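PDB 5ZI1: insecticidal crystal protein Cry7Cal from Bacillus thuringiensis, which is a delta-endotoxin active against the locust Locusta migratoria manilensis, probably binding receptors on host cells to exert its toxicity. Local coordinates for residues G259-N264 with Y268-G273; I360-K365 with Y370-L375. All coordinates share one frame; numbering follows the deposited sequence.

Interaction 1 of 2, residues G259-N264 with Y268-G273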
ATOM      1  N   GLY A 259      12.375  -0.772 -20.457  1.00 47.49           N
ATOM      2  CA  GLY A 259      13.275  -1.406 -21.392  1.00 41.47           C
ATOM      3  C   GLY A 259      12.511  -1.771 -22.648  1.00 46.42           C
ATOM      4  O   GLY A 259      11.278  -1.776 -22.669  1.00 46.18           O
ATOM      5  N   LEU A 260      13.261  -2.069 -23.708  1.00 48.24           N
ATOM      6  CA  LEU A 260      12.630  -2.379 -24.984  1.00 44.98           C
ATOM      7  C   LEU A 260      11.993  -3.765 -24.945  1.00 46.83           C
ATOM      8  O   LEU A 260      12.638  -4.746 -24.577  1.00 43.75           O
ATOM      9  CB  LEU A 260      13.651  -2.302 -26.107  1.00 43.10           C
ATOM     10  CG  LEU A 260      13.112  -2.598 -27.505  1.00 48.82           C
ATOM     11  CD1 LEU A 260      12.169  -1.485 -27.963  1.00 51.56           C
ATOM     12  CD2 LEU A 260      14.281  -2.742 -28.466  1.00 49.45           C
ATOM     13  N   THR A 261      10.714  -3.836 -25.304  1.00 48.07           N
ATOM     14  CA  THR A 261      10.026  -5.091 -25.556  1.00 50.53           C
ATOM     15  C   THR A 261       9.110  -4.914 -26.760  1.00 54.09           C
ATOM     16  O   THR A 261       8.793  -3.790 -27.169  1.00 55.37           O
ATOM     17  CB  THR A 261       9.166  -5.575 -24.362  1.00 52.43           C
ATOM     18  OG1 THR A 261       8.089  -4.652 -24.147  1.00 51.45           O
ATOM     19  CG2 THR A 261       9.989  -5.721 -23.104  1.00 46.80           C
ATOM     20  N   GLY A 262       8.673  -6.045 -27.315  1.00 48.54           N
ATOM     21  CA  GLY A 262       7.625  -6.049 -28.311  1.00 54.89           C
ATOM     22  C   GLY A 262       8.063  -5.906 -29.760  1.00 55.91           C
ATOM     23  O   GLY A 262       7.221  -6.057 -30.650  1.00 57.30           O
ATOM     24  N   ILE A 263       9.333  -5.610 -30.033  1.00 53.71           N
ATOM     25  CA  ILE A 263       9.788  -5.462 -31.419  1.00 58.43           C
ATOM     26  C   ILE A 263      10.178  -6.813 -32.015  1.00 64.05           C
ATOM     27  O   ILE A 263       9.774  -7.154 -33.130  1.00 64.19           O
ATOM     28  CB  ILE A 263      10.958  -4.453 -31.500  1.00 58.29           C
ATOM     29  CG1 ILE A 263      10.632  -3.157 -30.753  1.00 50.20           C
ATOM     30  CG2 ILE A 263      11.282  -4.126 -32.947  1.00 57.58           C
ATOM     31  CD1 ILE A 263       9.373  -2.493 -31.214  1.00 55.90           C
ATOM     32  N   ASN A 264      10.959  -7.589 -31.258  1.00 64.07           N
ATOM     33  CA  ASN A 264      11.361  -8.959 -31.578  1.00 60.93           C
ATOM     34  C   ASN A 264      11.930  -9.052 -33.000  1.00 66.31           C
ATOM     35  O   ASN A 264      11.368  -9.657 -33.915  1.00 65.98           O
ATOM     36  CB  ASN A 264      10.195  -9.918 -31.326  1.00 63.91           C
ATOM     37  CG  ASN A 264       9.656  -9.797 -29.893  1.00 65.41           C
ATOM     38  OD1 ASN A 264       8.613  -9.180 -29.664  1.00 65.09           O
ATOM     39  ND2 ASN A 264      10.399 -10.347 -28.919  1.00 59.99           N
ATOM     40  N   TYR A 268      16.781  -5.484 -32.410  1.00 52.32           N
ATOM     41  CA  TYR A 268      16.011  -4.820 -31.365  1.00 53.81           C
ATOM     42  C   TYR A 268      15.348  -5.860 -30.456  1.00 46.02           C
ATOM     43  O   TYR A 268      14.119  -5.966 -30.411  1.00 49.70           O
ATOM     44  CB  TYR A 268      14.983  -3.897 -32.012  1.00 49.56           C
ATOM     45  CG  TYR A 268      15.605  -2.903 -32.971  1.00 55.55           C
ATOM     46  CD1 TYR A 268      16.390  -1.863 -32.499  1.00 54.48           C
ATOM     47  CD2 TYR A 268      15.415  -3.008 -34.351  1.00 55.78           C
ATOM     48  CE1 TYR A 268      16.970  -0.957 -33.353  1.00 49.64           C
ATOM     49  CE2 TYR A 268      15.987  -2.099 -35.220  1.00 55.09           C
ATOM     50  CZ  TYR A 268      16.764  -1.076 -34.716  1.00 56.35           C
ATOM     51  OH  TYR A 268      17.352  -0.160 -35.560  1.00 55.74           O
ATOM     52  N   PRO A 269      16.125  -6.657 -29.735  1.00 42.12           N
ATOM     53  CA  PRO A 269      15.512  -7.704 -28.903  1.00 53.74           C
ATOM     54  C   PRO A 269      14.854  -7.116 -27.661  1.00 49.17           C
ATOM     55  O   PRO A 269      15.070  -5.956 -27.293  1.00 46.26           O
ATOM     56  CB  PRO A 269      16.692  -8.615 -28.532  1.00 44.81           C
ATOM     57  CG  PRO A 269      17.872  -7.685 -28.521  1.00 50.77           C
ATOM     58  CD  PRO A 269      17.583  -6.585 -29.541  1.00 45.34           C
ATOM     59  N   ASP A 270      13.997  -7.931 -27.043  1.00 50.86           N
ATOM     60  CA  ASP A 270      13.529  -7.637 -25.691  1.00 47.67           C
ATOM     61  C   ASP A 270      14.709  -7.539 -24.730  1.00 47.23           C
ATOM     62  O   ASP A 270      15.697  -8.269 -24.840  1.00 50.13           O
ATOM     63  CB  ASP A 270      12.569  -8.714 -25.202  1.00 49.29           C
ATOM     64  CG  ASP A 270      11.243  -8.701 -25.937  1.00 53.41           C
ATOM     65  OD1 ASP A 270      10.998  -7.761 -26.712  1.00 52.23           O
ATOM     66  OD2 ASP A 270      10.436  -9.636 -25.727  1.00 53.42           O
ATOM     67  N   TRP A 271      14.591  -6.638 -23.760  1.00 49.10           N
ATOM     68  CA  TRP A 271      15.684  -6.448 -22.817  1.00 50.27           C
ATOM     69  C   TRP A 271      15.909  -7.666 -21.911  1.00 47.15           C
ATOM     70  O   TRP A 271      17.012  -7.795 -21.364  1.00 45.42           O
ATOM     71  CB  TRP A 271      15.440  -5.185 -21.971  1.00 46.02           C
ATOM     72  CG  TRP A 271      14.257  -5.289 -21.023  1.00 48.53           C
ATOM     73  CD1 TRP A 271      12.986  -4.832 -21.241  1.00 47.53           C
ATOM     74  CD2 TRP A 271      14.239  -5.904 -19.722  1.00 45.82           C
ATOM     75  NE1 TRP A 271      12.184  -5.119 -20.165  1.00 45.56           N
ATOM     76  CE2 TRP A 271      12.928  -5.774 -19.216  1.00 49.78           C
ATOM     77  CE3 TRP A 271      15.205  -6.537 -18.934  1.00 45.68           C
ATOM     78  CZ2 TRP A 271      12.560  -6.253 -17.951  1.00 43.32           C
ATOM     79  CZ3 TRP A 271      14.836  -7.012 -17.670  1.00 43.19           C
ATOM     80  CH2 TRP A 271      13.529  -6.869 -17.201  1.00 40.86           C
ATOM     81  N   TYR A 272      14.925  -8.567 -21.769  1.00 43.03           N
ATOM     82  CA  TYR A 272      15.002  -9.612 -20.732  1.00 47.56           C
ATOM     83  C   TYR A 272      16.310 -10.399 -20.791  1.00 49.48           C
ATOM     84  O   TYR A 272      16.980 -10.583 -19.765  1.00 49.25           O
ATOM     85  CB  TYR A 272      13.822 -10.581 -20.829  1.00 45.11           C
ATOM     86  CG  TYR A 272      12.461  -9.939 -20.871  1.00 48.52           C
ATOM     87  CD1 TYR A 272      12.036  -9.096 -19.854  1.00 46.04           C
ATOM     88  CD2 TYR A 272      11.588 -10.193 -21.928  1.00 50.21           C
ATOM     89  CE1 TYR A 272      10.777  -8.515 -19.897  1.00 47.91           C
ATOM     90  CE2 TYR A 272      10.331  -9.615 -21.982  1.00 49.17           C
ATOM     91  CZ  TYR A 272       9.935  -8.780 -20.961  1.00 49.87           C
ATOM     92  OH  TYR A 272       8.692  -8.200 -21.011  1.00 54.48           O
ATOM     93  N   GLY A 273      16.702 -10.858 -21.989  1.00 50.23           N
ATOM     94  CA  GLY A 273      17.928 -11.626 -22.131  1.00 40.52           C
ATOM     95  C   GLY A 273      19.171 -10.916 -21.637  1.00 49.59           C
ATOM     96  O   GLY A 273      20.164 -11.576 -21.320  1.00 53.38           O
TER
HETATM   97  O   HOH W   1      13.148 -10.767 -28.334  1.00 44.74           O
HETATM   98  O   HOH W   2      12.132  -6.080 -28.701  1.00 51.29           O
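In the middle domain of this delta-endotoxin, the loop that follows strand 252-254 folds back on itself, and Asp270 fastens the turn around Gly262. Asp270 CG lies anti to its own carbonyl carbon (chi1 -69°), which brings the carboxylate to the backbone at Thr261 and Gly262. There Asp270 OD1 accepts a hydrogen bond from Gly262 N at 3.0 Å, on the syn side and 28° out of the carboxylate plane. A water joins Asn264 N, Tyr268 O and the same OD1. Asp270 OD2 takes a weak bond from Asn264 ND2 at 3.3 Å, with amide and carboxylate planes steeply inclined to each other. On the backbone, Leu260 O receives Trp271 N at 2.8 Å. Carbon contacts lie beside these polar bonds: Leu260 CD2 reaches Tyr268 CB at 3.8 Å, and Thr261 CG2 lies 3.6 Å from Trp271 CD1. The same methyl meets an oxygen, Tyr272 OH, 3.5 Å from Thr261 CG2. The Tyr272 hydroxyl is bonded to Glu213 of helix 208-227, and that of Tyr268 to Asp310. With OD1 held by Gly262 N and a water, and OD2 more weakly by Asn264, the surroundings would probably favour the ionised carboxylate and limit its rotation.

Interaction 2 of 2, residues I360-K365 with Y370-L375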
ATOM      1  N   ILE A 360      10.565   6.902 -23.581  1.00 47.07           N
ATOM      2  CA  ILE A 360      10.893   6.168 -24.804  1.00 47.28           C
ATOM      3  C   ILE A 360      11.973   5.163 -24.445  1.00 44.12           C
ATOM      4  O   ILE A 360      13.027   5.541 -23.921  1.00 45.81           O
ATOM      5  CB  ILE A 360      11.387   7.077 -25.954  1.00 49.46           C
ATOM      6  CG1 ILE A 360      10.397   8.193 -26.284  1.00 50.14           C
ATOM      7  CG2 ILE A 360      11.621   6.233 -27.249  1.00 38.50           C
ATOM      8  CD1 ILE A 360       9.160   7.707 -26.997  1.00 55.15           C
ATOM      9  N   ALA A 361      11.724   3.895 -24.742  1.00 42.16           N
ATOM     10  CA  ALA A 361      12.723   2.851 -24.563  1.00 47.85           C
ATOM     11  C   ALA A 361      13.227   2.401 -25.930  1.00 48.64           C
ATOM     12  O   ALA A 361      12.461   2.344 -26.899  1.00 48.51           O
ATOM     13  CB  ALA A 361      12.150   1.655 -23.779  1.00 46.44           C
ATOM     14  N   ALA A 362      14.521   2.097 -26.000  1.00 48.19           N
ATOM     15  CA  ALA A 362      15.153   1.604 -27.212  1.00 48.48           C
ATOM     16  C   ALA A 362      16.274   0.658 -26.809  1.00 53.74           C
ATOM     17  O   ALA A 362      16.681   0.601 -25.639  1.00 51.67           O
ATOM     18  CB  ALA A 362      15.692   2.756 -28.075  1.00 48.13           C
ATOM     19  N   ALA A 363      16.771  -0.083 -27.799  1.00 50.35           N
ATOM     20  CA  ALA A 363      17.903  -0.985 -27.625  1.00 52.37           C
ATOM     21  C   ALA A 363      18.548  -1.245 -28.981  1.00 52.07           C
ATOM     22  O   ALA A 363      17.909  -1.132 -30.025  1.00 43.94           O
ATOM     23  CB  ALA A 363      17.484  -2.317 -26.998  1.00 46.31           C
ATOM     24  N   ASN A 364      19.813  -1.637 -28.949  1.00 51.25           N
ATOM     25  CA  ASN A 364      20.507  -2.042 -30.160  1.00 47.73           C
ATOM     26  C   ASN A 364      21.470  -3.160 -29.811  1.00 48.81           C
ATOM     27  O   ASN A 364      22.309  -2.991 -28.919  1.00 49.60           O
ATOM     28  CB  ASN A 364      21.269  -0.879 -30.777  1.00 51.13           C
ATOM     29  CG  ASN A 364      21.950  -1.277 -32.054  1.00 54.97           C
ATOM     30  OD1 ASN A 364      23.090  -1.745 -32.054  1.00 55.55           O
ATOM     31  ND2 ASN A 364      21.241  -1.120 -33.155  1.00 54.93           N
ATOM     32  N   LYS A 365      21.360  -4.290 -30.510  1.00 50.69           N
ATOM     33  CA  LYS A 365      22.263  -5.420 -30.314  1.00 54.23           C
ATOM     34  C   LYS A 365      23.009  -5.676 -31.618  1.00 49.26           C
ATOM     35  O   LYS A 365      22.416  -6.129 -32.598  1.00 45.71           O
ATOM     36  CB  LYS A 365      21.514  -6.666 -29.854  1.00 50.14           C
ATOM     37  CG  LYS A 365      22.437  -7.789 -29.426  1.00 49.84           C
ATOM     38  CD  LYS A 365      21.635  -8.977 -28.909  1.00 48.94           C
ATOM     39  CE  LYS A 365      22.514 -10.002 -28.212  1.00 59.40           C
ATOM     40  NZ  LYS A 365      23.349 -10.781 -29.164  1.00 64.76           N
ATOM     41  N   TYR A 370      23.174  -2.544 -26.340  1.00 53.04           N
ATOM     42  CA  TYR A 370      22.857  -1.279 -25.693  1.00 49.45           C
ATOM     43  C   TYR A 370      21.402  -1.247 -25.247  1.00 47.63           C
ATOM     44  O   TYR A 370      20.516  -1.778 -25.920  1.00 50.59           O
ATOM     45  CB  TYR A 370      23.110  -0.092 -26.639  1.00 47.89           C
ATOM     46  CG  TYR A 370      24.568   0.150 -26.974  1.00 49.02           C
ATOM     47  CD1 TYR A 370      25.475   0.507 -25.985  1.00 48.18           C
ATOM     48  CD2 TYR A 370      25.034   0.040 -28.288  1.00 50.99           C
ATOM     49  CE1 TYR A 370      26.802   0.733 -26.280  1.00 50.75           C
ATOM     50  CE2 TYR A 370      26.354   0.266 -28.595  1.00 45.91           C
ATOM     51  CZ  TYR A 370      27.238   0.615 -27.591  1.00 56.03           C
ATOM     52  OH  TYR A 370      28.564   0.847 -27.886  1.00 52.13           O
ATOM     53  N   GLN A 371      21.154  -0.597 -24.111  1.00 45.89           N
ATOM     54  CA  GLN A 371      19.797  -0.310 -23.664  1.00 44.45           C
ATOM     55  C   GLN A 371      19.681   1.195 -23.511  1.00 45.83           C
ATOM     56  O   GLN A 371      20.575   1.834 -22.943  1.00 43.86           O
ATOM     57  CB  GLN A 371      19.471  -1.020 -22.345  1.00 47.46           C
ATOM     58  CG  GLN A 371      20.038  -2.404 -22.255  1.00 42.57           C
ATOM     59  CD  GLN A 371      19.238  -3.437 -23.026  1.00 47.96           C
ATOM     60  OE1 GLN A 371      18.075  -3.221 -23.403  1.00 49.02           O
ATOM     61  NE2 GLN A 371      19.855  -4.583 -23.251  1.00 45.03           N
ATOM     62  N   ALA A 372      18.595   1.763 -24.024  1.00 47.44           N
ATOM     63  CA  ALA A 372      18.512   3.209 -24.161  1.00 50.97           C
ATOM     64  C   ALA A 372      17.175   3.717 -23.650  1.00 47.89           C
ATOM     65  O   ALA A 372      16.121   3.172 -23.996  1.00 50.17           O
ATOM     66  CB  ALA A 372      18.724   3.626 -25.631  1.00 48.17           C
ATOM     67  N   VAL A 373      17.228   4.765 -22.834  1.00 48.84           N
ATOM     68  CA  VAL A 373      16.059   5.571 -22.499  1.00 46.43           C
ATOM     69  C   VAL A 373      16.373   7.013 -22.891  1.00 50.89           C
ATOM     70  O   VAL A 373      16.797   7.816 -22.043  1.00 52.50           O
ATOM     71  CB  VAL A 373      15.698   5.448 -21.009  1.00 49.09           C
ATOM     72  CG1 VAL A 373      14.483   6.306 -20.706  1.00 44.83           C
ATOM     73  CG2 VAL A 373      15.452   3.958 -20.632  1.00 38.35           C
ATOM     74  N   PRO A 374      16.210   7.387 -24.163  1.00 48.43           N
ATOM     75  CA  PRO A 374      16.638   8.731 -24.581  1.00 52.98           C
ATOM     76  C   PRO A 374      15.677   9.826 -24.169  1.00 56.95           C
ATOM     77  O   PRO A 374      16.061  11.006 -24.218  1.00 52.74           O
ATOM     78  CB  PRO A 374      16.742   8.619 -26.114  1.00 47.22           C
ATOM     79  CG  PRO A 374      15.897   7.448 -26.489  1.00 50.07           C
ATOM     80  CD  PRO A 374      15.872   6.511 -25.308  1.00 48.24           C
ATOM     81  N   LEU A 375      14.465   9.478 -23.728  1.00 51.33           N
ATOM     82  CA  LEU A 375      13.500  10.490 -23.330  1.00 51.72           C
ATOM     83  C   LEU A 375      12.717  10.027 -22.104  1.00 52.76           C
ATOM     84  O   LEU A 375      12.257   8.878 -22.045  1.00 49.31           O
ATOM     85  CB  LEU A 375      12.572  10.812 -24.501  1.00 50.41           C
ATOM     86  CG  LEU A 375      11.479  11.851 -24.243  1.00 58.43           C
ATOM     87  CD1 LEU A 375      11.139  12.540 -25.563  1.00 51.56           C
ATOM     88  CD2 LEU A 375      10.200  11.268 -23.638  1.00 53.05           C
TER
HETATM   89  O   HOH W   3      16.024  -1.257 -23.548  1.00 48.37           O
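The Tyr370 ring and the Gln371 amide, the flat groups of the second strand, lie on opposite faces of the sheet. The ring is approached obliquely by Asn364 O, 4.1 Å from Tyr370 CD2, and the tyrosine packs on Ile314. On the other face Gln371 bends at its second torsion (chi2 -78°), which brings OE1 to 3.8 Å from Ala363 CB; a water donates both to this oxygen and to Ala362 O. An antiparallel ladder joins the strands, regular from Ala362 to Asn364 and disturbed near Pro374. Ala362 and Ala372 form a hydrogen-bonded pair: Ala362 N to Ala372 O and Ala372 N to Ala362 O are each 2.8 Å, although Ala372 N comes from above the carbonyl plane of Ala362. Asn364 and Tyr370 form the next such pair, and its Tyr370 N to Asn364 O bond is nearly straight (172° at the hydrogen). At the other end Pro374 has no N-H to offer, and Ile360 O meets Val373 CA at 3.3 Å. Ile360 N bonds to Leu375 O at 3.0 Å, and Ile360 CG1 rests 3.8 Å from Leu375 CB. The hairpin forms the two central strands of a four-stranded antiparallel sheet, between 387-393 and 404-407. The face of Asn364, Tyr370 and Ala372 packs on strand 312-324 of another sheet, consistent with the beta-prism of delta-endotoxin middle domains; Ala363 and Gln371 face loops, against Leu260 and Ala274.

How the interactions relate
From the N terminus, the chain leaves strand 252-254 and makes interaction 1, which closes a short loop of three residues before helix 279-286. The strands 294-306 to 343-348 of one sheet follow, and only then does interaction 2 close the hairpin of strands 352-365 and 369-382. The two contacts come in series, neither nesting nor crossing, yet their centres lie about 10 Å apart. The folded loop rests on the hairpin: Leu260 CD2 packs 3.5 Å from Ala363 CB, and Trp271 CB lies 3.6 Å from Gln371 OE1. Lys267, within the loop, adds backbone hydrogen bonding to Lys365. The loop thus lies between the hairpin's sheet and the N-terminal helical domain.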